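Local coordinates for protein CG14216 (Drosophila melanogaster, PDB 3P9Y) that probably removes phosphate from phosphoserine in the C-terminal domain of RNA polymerase II, as a Ssu72 phosphatase with a role in RNA processing and termination, at residues V12-S17 / V113-R118; R38-G43 / E107-I112; V143-N148 / F157-M162. The protein carries 2 engineered substitutions. All coordinates share one frame; numbering follows the deposited sequence.

Interaction 1 of 3, residues V12-S17 / V113-R118; sequences VAVVDS and VTVEER. Engineered in segment 12-17: Asp16 (natural residue Cys).
The flat groups that meet between Ala13-Val15 and Val113-Val115 are backbone peptides, joined as two neighbouring parallel strands of the central sheet. One face of this pair carries the side chains of Val14 and Val113, which pack on helices 22-32 and 149-167 respectively; the other carries Val15 and Thr114, both of which meet helix 117-128. Val113 N donates to Ala13 O at 2.9 Å in an almost straight bond (169° at the hydrogen). The carbonyl oxygen of Val113 then receives Val15 N at 2.8 Å, the donor lying nearly in line with the C=O bond, while Val14 CA adds a CA-H...O contact to the same oxygen at 3.3 Å. Past this point the ladder frays: Val115 N reaches Val15 O only weakly, at 3.3 Å and a bent 125°, and Thr114 CA approaches that oxygen as well.

Where the backbones part, side chains take over. With chi1 of -60°, Val115 sets CG2 between its own backbone N and carbonyl carbon, and this methyl touches Asp16 CB at 3.5 Å. Asp16 is an engineered replacement of the natural cysteine; its carboxylate turns from Val115 and is bonded to Asn19 N and Ser23 OG. On the other face Thr114 CG2 touches Val15 CB at 4.2 Å, whereas Thr114 OG1 bonds to Asn142.

Ser17 N bonds to the modified side chain of the bound peptide, and residues 16-22 match the CX5R signature once the natural cysteine is restored. Two firm bonds thus hold strand 11-16 in register, and the weak third lets the chains diverge at Asp16, consistent with a phosphate-binding loop starting there.

Interaction 2 of 3, residues R38-G43 / E107-I112; sequences RSYGTG and EQFDII
Tyr40 and Phe109 share the same first torsion, chi1 -53°, with CG anti to the carbonyl carbon, and each ring is thereby sent toward the other. They meet rim to rim, planes 68° apart, neither lying over the other's face. Phe109 CZ does the touching: it comes within 3.5 Å of Tyr40 CE2 and 3.4 Å of Tyr40 OH, which sits in the plane of the phenylalanine ring at its edge. Tyr40 OH also lies 3.6 Å from Glu107 CG and is hydrogen-bonded to Thr105 OG1.

Arg38 runs extended from CG to NE past the same ring, its CB 3.9 Å from Phe109 CE1. Glu107 bends at chi2, which lays its carboxylate over one face of the Arg38 guanidinium, the planes only 5° apart and OE1 3.8 Å above the centre. The salt bridge is long, Arg38 NH2 to Glu107 OE1 4.0 Å, and rests on charge alone because no N-H points at the oxygen. With Arg38 replaced, an alanine here is likely to leave Glu107 without its charge partner at this site and Phe109 CE1 less covered.

Arg38 and Tyr40 belong to strand 36-41, an outermost strand of the main sheet, whereas Glu107 and Phe109 lie in the loop leading to strand 111-114. Strand 11-16 runs between these two strands, and its Ala13 touches both Tyr40 and Phe109, so the aromatic pair bridges over it.

Interaction 3 of 3, residues V143-N148 / F157-M162; sequences VDVVNN and FVITDM. Engineered in segment 143-148: Asn147 (natural residue Asp).
Val143 presents its whole side chain to helix 149-167, and each carbon finds a different residue there. Val143 CB lies 4.2 Å from Ile159 CG1, the branch of the isoleucine that turns toward the loop. From CB, the Val143 CG1 methyl stands anti to the backbone N (chi1 179°) and meets Val158 CG1 at 4.3 Å. The Val143 CG2 methyl goes the other way and meets the end of Met162 tip to tip, with Met162 SD and CE both 3.8 Å from it. Met162 is extended through its first two torsions and bends only at the last, chi3 71°, which brings CE beside Val143 CG2.

Two residues on, Val145 makes a slighter contact: its CG2 reaches Ile159 CD1 at 4.2 Å, the two side chains crossing at about a right angle. Ile159 thus serves both valines, CG1 for one and CD1 for the other. Ile159 and Met162 also touch Val113 of strand 111-114, while Val158 and Met162 meet Phe183 of helix 172-187.

The pairing with the helix is wholly apolar and buried, made of aliphatic carbons and one thioether. No directional bond fixes it, so the contact rests on the fit of the side chains, holding the start of the loop against the helix that follows, while Asn147, farther along and engineered in place of the natural aspartate, bonds by its backbone to the bound peptide.

In the fold
From the N terminus, strand 11-16 comes first, and residues 12-17 pair with 113-118, 96 residues on at the closest ends, closing the long loop of interaction 1. Interaction 2 falls within that span: residues 38-43 open it and 107-112 close it just before the chain enters interaction 1's second segment. The two contacts touch through backbone bonding of Val12 O with Arg38 N and Val14 N with Arg38 O, tying strands 36-41, 11-16 and 111-114 into one sheet. Interaction 3 follows in series as a short local closure between a loop and its following helix, joined to interaction 1 by Thr114-Val143 and Val115-Val145 backbone bonding; interactions 2 and 3 do not touch.

Interaction 1 of 3, residues V12-S17 / V113-R118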
loop_
_atom_site.group_PDB
_atom_site.type_symbol
_atom_site.label_atom_id
_atom_site.label_comp_id
_atom_site.label_asym_id
_atom_site.label_seq_id
_atom_site.Cartn_x
_atom_site.Cartn_y
_atom_site.Cartn_z
ATOM N N VAL A 12 -2.950 -8.337 -6.232
ATOM C CA VAL A 12 -2.699 -7.772 -4.917
ATOM C C VAL A 12 -2.821 -6.252 -4.947
ATOM O O VAL A 12 -2.445 -5.610 -5.923
ATOM C CB VAL A 12 -1.273 -8.139 -4.430
ATOM C CG1 VAL A 12 -0.979 -7.506 -3.074
ATOM C CG2 VAL A 12 -1.102 -9.650 -4.370
ATOM N N ALA A 13 -3.353 -5.680 -3.875
ATOM C CA ALA A 13 -3.294 -4.239 -3.677
ATOM C C ALA A 13 -2.664 -3.961 -2.321
ATOM O O ALA A 13 -2.829 -4.740 -1.393
ATOM C CB ALA A 13 -4.680 -3.620 -3.760
ATOM N N VAL A 14 -1.920 -2.863 -2.227
ATOM C CA VAL A 14 -1.394 -2.381 -0.961
ATOM C C VAL A 14 -1.920 -0.968 -0.761
ATOM O O VAL A 14 -1.901 -0.154 -1.687
ATOM C CB VAL A 14 0.139 -2.377 -0.949
ATOM C CG1 VAL A 14 0.654 -1.981 0.427
ATOM C CG2 VAL A 14 0.669 -3.751 -1.339
ATOM N N VAL A 15 -2.390 -0.685 0.448
ATOM C CA VAL A 15 -3.144 0.527 0.706
ATOM C C VAL A 15 -2.651 1.225 1.974
ATOM O O VAL A 15 -2.453 0.591 3.016
ATOM C CB VAL A 15 -4.648 0.197 0.844
ATOM C CG1 VAL A 15 -5.469 1.463 0.950
ATOM C CG2 VAL A 15 -5.112 -0.654 -0.340
ATOM N N ASP A 16 -2.438 2.532 1.872
ATOM C CA ASP A 16 -2.064 3.352 3.018
ATOM C C ASP A 16 -2.990 4.566 3.036
ATOM O O ASP A 16 -4.136 4.474 2.601
ATOM C CB ASP A 16 -0.591 3.773 2.928
ATOM C CG ASP A 16 -0.280 4.528 1.652
ATOM O OD1 ASP A 16 -1.233 4.960 0.981
ATOM O OD2 ASP A 16 0.914 4.681 1.310
ATOM N N SER A 17 -2.504 5.704 3.516
ATOM C CA SER A 17 -3.336 6.900 3.568
ATOM C C SER A 17 -3.212 7.783 2.325
ATOM O O SER A 17 -4.212 8.076 1.672
ATOM C CB SER A 17 -3.021 7.716 4.819
ATOM O OG SER A 17 -3.964 8.762 4.971
ATOM N N VAL A 113 -3.661 -5.572 1.205
ATOM C CA VAL A 113 -2.882 -5.341 2.415
ATOM C C VAL A 113 -2.999 -3.871 2.819
ATOM O O VAL A 113 -2.819 -2.989 1.990
ATOM C CB VAL A 113 -1.395 -5.707 2.196
ATOM C CG1 VAL A 113 -0.600 -5.517 3.483
ATOM C CG2 VAL A 113 -1.269 -7.143 1.686
ATOM N N THR A 114 -3.322 -3.611 4.080
ATOM C CA THR A 114 -3.317 -2.251 4.609
ATOM C C THR A 114 -2.188 -2.121 5.619
ATOM O O THR A 114 -1.714 -3.120 6.159
ATOM C CB THR A 114 -4.664 -1.877 5.277
ATOM O OG1 THR A 114 -4.951 -2.794 6.342
ATOM C CG2 THR A 114 -5.793 -1.915 4.259
ATOM N N VAL A 115 -1.754 -0.891 5.872
ATOM C CA VAL A 115 -0.536 -0.663 6.647
ATOM C C VAL A 115 -0.801 -0.019 8.012
ATOM O O VAL A 115 0.133 0.331 8.731
ATOM C CB VAL A 115 0.480 0.180 5.846
ATOM C CG1 VAL A 115 0.861 -0.546 4.571
ATOM C CG2 VAL A 115 -0.087 1.554 5.523
ATOM N N GLU A 116 -2.070 0.125 8.367
ATOM C CA GLU A 116 -2.449 0.534 9.719
ATOM C C GLU A 116 -3.955 0.387 9.888
ATOM O O GLU A 116 -4.696 0.416 8.913
ATOM C CB GLU A 116 -2.003 1.970 10.030
ATOM C CG GLU A 116 -2.646 3.052 9.183
ATOM C CD GLU A 116 -2.301 4.454 9.693
ATOM O OE1 GLU A 116 -1.618 5.212 8.976
ATOM O OE2 GLU A 116 -2.699 4.790 10.828
ATOM N N GLU A 117 -4.405 0.224 11.128
ATOM C CA GLU A 117 -5.789 -0.161 11.370
ATOM C C GLU A 117 -6.781 0.880 10.870
ATOM O O GLU A 117 -7.882 0.534 10.459
ATOM C CB GLU A 117 -6.043 -0.454 12.850
ATOM C CG GLU A 117 -7.434 -1.022 13.092
ATOM C CD GLU A 117 -7.622 -1.542 14.491
ATOM O OE1 GLU A 117 -6.615 -1.679 15.208
ATOM O OE2 GLU A 117 -8.778 -1.817 14.878
ATOM N N ARG A 118 -6.404 2.151 10.899
ATOM C CA ARG A 118 -7.297 3.188 10.398
ATOM C C ARG A 118 -7.567 2.981 8.917
ATOM O O ARG A 118 -8.694 3.151 8.455
ATOM C CB ARG A 118 -6.720 4.580 10.653
ATOM C CG ARG A 118 -7.037 5.111 12.040
ATOM C CD ARG A 118 -6.301 6.406 12.335
ATOM N NE ARG A 118 -6.746 7.017 13.585
ATOM C CZ ARG A 118 -7.662 7.980 13.671
ATOM N NH1 ARG A 118 -8.245 8.458 12.579
ATOM N NH2 ARG A 118 -7.997 8.471 14.858
#

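Interaction 2 of 3, residues R38-G43 / E107-I112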
loop_
_atom_site.group_PDB
_atom_site.type_symbol
_atom_site.label_atom_id
_atom_site.label_comp_id
_atom_site.label_asym_id
_atom_site.label_seq_id
_atom_site.Cartn_x
_atom_site.Cartn_y
_atom_site.Cartn_z
ATOM N N ARG A 38 -1.108 -3.365 -7.246
ATOM C CA ARG A 38 -1.545 -1.980 -7.410
ATOM C C ARG A 38 -1.576 -1.344 -6.030
ATOM O O ARG A 38 -1.646 -2.050 -5.032
ATOM C CB ARG A 38 -2.934 -1.912 -8.055
ATOM C CG ARG A 38 -2.983 -2.446 -9.475
ATOM C CD ARG A 38 -4.338 -2.206 -10.119
ATOM N NE ARG A 38 -4.329 -2.504 -11.550
ATOM C CZ ARG A 38 -4.473 -3.721 -12.067
ATOM N NH1 ARG A 38 -4.637 -4.776 -11.274
ATOM N NH2 ARG A 38 -4.453 -3.885 -13.385
ATOM N N SER A 39 -1.512 -0.019 -5.963
ATOM C CA SER A 39 -1.467 0.666 -4.673
ATOM C C SER A 39 -2.452 1.822 -4.608
ATOM O O SER A 39 -2.776 2.430 -5.626
ATOM C CB SER A 39 -0.055 1.182 -4.386
ATOM O OG SER A 39 0.387 2.056 -5.408
ATOM N N TYR A 40 -2.906 2.127 -3.395
ATOM C CA TYR A 40 -3.878 3.191 -3.174
ATOM C C TYR A 40 -3.706 3.819 -1.790
ATOM O O TYR A 40 -3.019 3.273 -0.929
ATOM C CB TYR A 40 -5.298 2.633 -3.299
ATOM C CG TYR A 40 -5.547 1.891 -4.586
ATOM C CD1 TYR A 40 -5.962 2.563 -5.726
ATOM C CD2 TYR A 40 -5.357 0.521 -4.665
ATOM C CE1 TYR A 40 -6.182 1.890 -6.911
ATOM C CE2 TYR A 40 -5.576 -0.163 -5.843
ATOM C CZ TYR A 40 -5.989 0.527 -6.964
ATOM O OH TYR A 40 -6.207 -0.149 -8.142
ATOM N N GLY A 41 -4.336 4.974 -1.592
ATOM C CA GLY A 41 -4.432 5.600 -0.287
ATOM C C GLY A 41 -5.905 5.704 0.062
ATOM O O GLY A 41 -6.746 5.559 -0.813
ATOM N N THR A 42 -6.224 5.952 1.328
ATOM C CA THR A 42 -7.618 6.012 1.761
ATOM C C THR A 42 -8.022 7.406 2.243
ATOM O O THR A 42 -9.202 7.676 2.451
ATOM C CB THR A 42 -7.901 5.002 2.891
ATOM O OG1 THR A 42 -6.946 5.177 3.944
ATOM C CG2 THR A 42 -7.827 3.578 2.372
ATOM N N GLY A 43 -7.044 8.286 2.424
ATOM C CA GLY A 43 -7.318 9.642 2.863
ATOM C C GLY A 43 -8.188 10.410 1.882
ATOM O O GLY A 43 -8.376 10.000 0.738
ATOM N N GLU A 107 -10.981 -1.599 -9.777
ATOM C CA GLU A 107 -10.193 -2.826 -9.828
ATOM C C GLU A 107 -10.604 -3.755 -8.691
ATOM O O GLU A 107 -11.030 -3.300 -7.629
ATOM C CB GLU A 107 -8.698 -2.512 -9.716
ATOM C CG GLU A 107 -8.179 -1.538 -10.763
ATOM C CD GLU A 107 -8.198 -2.116 -12.167
ATOM O OE1 GLU A 107 -8.262 -3.356 -12.309
ATOM O OE2 GLU A 107 -8.144 -1.326 -13.133
ATOM N N GLN A 108 -10.466 -5.057 -8.916
ATOM C CA GLN A 108 -10.740 -6.049 -7.884
ATOM C C GLN A 108 -9.481 -6.845 -7.559
ATOM O O GLN A 108 -8.580 -6.964 -8.387
ATOM C CB GLN A 108 -11.851 -6.988 -8.339
ATOM C CG GLN A 108 -13.153 -6.274 -8.639
ATOM C CD GLN A 108 -14.295 -7.235 -8.855
ATOM O OE1 GLN A 108 -14.082 -8.426 -9.072
ATOM N NE2 GLN A 108 -15.519 -6.724 -8.794
ATOM N N PHE A 109 -9.423 -7.394 -6.351
ATOM C CA PHE A 109 -8.211 -8.052 -5.877
ATOM C C PHE A 109 -8.514 -9.325 -5.104
ATOM O O PHE A 109 -9.610 -9.502 -4.580
ATOM C CB PHE A 109 -7.420 -7.091 -4.989
ATOM C CG PHE A 109 -7.152 -5.761 -5.633
ATOM C CD1 PHE A 109 -6.073 -5.596 -6.483
ATOM C CD2 PHE A 109 -7.987 -4.681 -5.396
ATOM C CE1 PHE A 109 -5.828 -4.371 -7.087
ATOM C CE2 PHE A 109 -7.746 -3.454 -5.993
ATOM C CZ PHE A 109 -6.664 -3.301 -6.840
ATOM N N ASP A 110 -7.532 -10.216 -5.050
ATOM C CA ASP A 110 -7.609 -11.404 -4.216
ATOM C C ASP A 110 -7.128 -11.088 -2.810
ATOM O O ASP A 110 -7.615 -11.666 -1.842
ATOM C CB ASP A 110 -6.748 -12.525 -4.798
ATOM C CG ASP A 110 -7.162 -12.901 -6.204
ATOM O OD1 ASP A 110 -8.335 -13.285 -6.396
ATOM O OD2 ASP A 110 -6.316 -12.802 -7.116
ATOM N N ILE A 111 -6.154 -10.188 -2.703
ATOM C CA ILE A 111 -5.621 -9.788 -1.402
ATOM C C ILE A 111 -5.397 -8.282 -1.354
ATOM O O ILE A 111 -4.816 -7.701 -2.269
ATOM C CB ILE A 111 -4.285 -10.489 -1.087
ATOM C CG1 ILE A 111 -4.454 -12.012 -1.124
ATOM C CG2 ILE A 111 -3.767 -10.051 0.274
ATOM C CD1 ILE A 111 -3.167 -12.788 -0.838
ATOM N N ILE A 112 -5.863 -7.656 -0.282
ATOM C CA ILE A 112 -5.630 -6.239 -0.056
ATOM C C ILE A 112 -4.887 -6.077 1.262
ATOM O O ILE A 112 -5.406 -6.420 2.315
ATOM C CB ILE A 112 -6.959 -5.459 0.012
ATOM C CG1 ILE A 112 -7.764 -5.677 -1.275
ATOM C CG2 ILE A 112 -6.695 -3.976 0.245
ATOM C CD1 ILE A 112 -9.135 -5.015 -1.269
#

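Interaction 3 of 3, residues V143-N148 / F157-M162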
loop_
_atom_site.group_PDB
_atom_site.type_symbol
_atom_site.label_atom_id
_atom_site.label_comp_id
_atom_site.label_asym_id
_atom_site.label_seq_id
_atom_site.Cartn_x
_atom_site.Cartn_y
_atom_site.Cartn_z
ATOM N N VAL A 143 -1.110 -5.151 8.102
ATOM C CA VAL A 143 0.221 -5.321 8.648
ATOM C C VAL A 143 0.756 -3.932 8.978
ATOM O O VAL A 143 1.026 -3.139 8.083
ATOM C CB VAL A 143 1.161 -5.997 7.641
ATOM C CG1 VAL A 143 2.551 -6.146 8.237
ATOM C CG2 VAL A 143 0.610 -7.359 7.221
ATOM N N ASP A 144 0.901 -3.639 10.267
ATOM C CA ASP A 144 1.322 -2.313 10.705
ATOM C C ASP A 144 2.691 -1.928 10.171
ATOM O O ASP A 144 3.670 -2.648 10.360
ATOM C CB ASP A 144 1.341 -2.241 12.227
ATOM C CG ASP A 144 -0.046 -2.134 12.811
ATOM O OD1 ASP A 144 -0.964 -1.699 12.081
ATOM O OD2 ASP A 144 -0.220 -2.476 13.999
ATOM N N VAL A 145 2.739 -0.778 9.507
ATOM C CA VAL A 145 3.985 -0.200 9.026
ATOM C C VAL A 145 4.116 1.218 9.574
ATOM O O VAL A 145 3.275 2.074 9.307
ATOM C CB VAL A 145 4.019 -0.130 7.489
ATOM C CG1 VAL A 145 5.367 0.398 7.011
ATOM C CG2 VAL A 145 3.731 -1.508 6.872
ATOM N N VAL A 146 5.170 1.463 10.342
ATOM C CA VAL A 146 5.429 2.795 10.872
ATOM C C VAL A 146 5.718 3.745 9.714
ATOM O O VAL A 146 6.391 3.376 8.750
ATOM C CB VAL A 146 6.593 2.770 11.874
ATOM C CG1 VAL A 146 6.948 4.186 12.328
ATOM C CG2 VAL A 146 6.229 1.892 13.064
ATOM N N ASN A 147 5.190 4.962 9.800
ATOM C CA ASN A 147 5.208 5.872 8.660
ATOM C C ASN A 147 6.453 6.752 8.576
ATOM O O ASN A 147 6.406 7.945 8.875
ATOM C CB ASN A 147 3.958 6.748 8.665
ATOM C CG ASN A 147 3.610 7.257 7.294
ATOM O OD1 ASN A 147 4.428 7.210 6.379
ATOM N ND2 ASN A 147 2.385 7.729 7.134
ATOM N N ASN A 148 7.565 6.146 8.173
ATOM C CA ASN A 148 8.759 6.877 7.771
ATOM C C ASN A 148 9.495 6.059 6.709
ATOM O O ASN A 148 9.129 4.912 6.439
ATOM C CB ASN A 148 9.663 7.164 8.969
ATOM C CG ASN A 148 10.196 5.907 9.610
ATOM O OD1 ASN A 148 11.018 5.204 9.030
ATOM N ND2 ASN A 148 9.741 5.621 10.821
ATOM N N PHE A 157 9.477 -5.468 2.932
ATOM C CA PHE A 157 10.050 -6.796 3.109
ATOM C C PHE A 157 9.056 -7.726 3.798
ATOM O O PHE A 157 8.876 -8.862 3.381
ATOM C CB PHE A 157 11.329 -6.728 3.950
ATOM C CG PHE A 157 12.583 -6.510 3.147
ATOM C CD1 PHE A 157 13.307 -7.595 2.656
ATOM C CD2 PHE A 157 13.051 -5.228 2.900
ATOM C CE1 PHE A 157 14.474 -7.402 1.920
ATOM C CE2 PHE A 157 14.214 -5.025 2.171
ATOM C CZ PHE A 157 14.929 -6.113 1.679
ATOM N N VAL A 158 8.424 -7.247 4.865
ATOM C CA VAL A 158 7.547 -8.097 5.667
ATOM C C VAL A 158 6.274 -8.449 4.904
ATOM O O VAL A 158 5.834 -9.594 4.901
ATOM C CB VAL A 158 7.153 -7.416 6.990
ATOM C CG1 VAL A 158 6.212 -8.311 7.784
ATOM C CG2 VAL A 158 8.397 -7.082 7.802
ATOM N N ILE A 159 5.681 -7.451 4.271
ATOM C CA ILE A 159 4.477 -7.659 3.493
ATOM C C ILE A 159 4.765 -8.638 2.366
ATOM O O ILE A 159 3.937 -9.488 2.044
ATOM C CB ILE A 159 3.968 -6.336 2.919
ATOM C CG1 ILE A 159 3.347 -5.501 4.041
ATOM C CG2 ILE A 159 2.952 -6.580 1.814
ATOM C CD1 ILE A 159 3.066 -4.069 3.650
ATOM N N THR A 160 5.945 -8.519 1.766
ATOM C CA THR A 160 6.302 -9.378 0.647
ATOM C C THR A 160 6.485 -10.821 1.114
ATOM O O THR A 160 6.057 -11.747 0.435
ATOM C CB THR A 160 7.571 -8.885 -0.069
ATOM O OG1 THR A 160 7.320 -7.598 -0.644
ATOM C CG2 THR A 160 7.970 -9.850 -1.172
ATOM N N ASP A 161 7.112 -11.013 2.271
ATOM C CA ASP A 161 7.222 -12.351 2.848
ATOM C C ASP A 161 5.839 -12.952 3.059
ATOM O O ASP A 161 5.624 -14.139 2.811
ATOM C CB ASP A 161 7.962 -12.318 4.184
ATOM C CG ASP A 161 9.437 -12.006 4.030
ATOM O OD1 ASP A 161 10.004 -12.280 2.951
ATOM O OD2 ASP A 161 10.029 -11.492 4.997
ATOM N N MET A 162 4.904 -12.129 3.519
ATOM C CA MET A 162 3.551 -12.604 3.776
ATOM C C MET A 162 2.865 -13.027 2.477
ATOM O O MET A 162 2.254 -14.090 2.412
ATOM C CB MET A 162 2.723 -11.524 4.461
ATOM C CG MET A 162 1.328 -11.995 4.805
ATOM S SD MET A 162 0.327 -10.735 5.610
ATOM C CE MET A 162 0.025 -9.610 4.248
#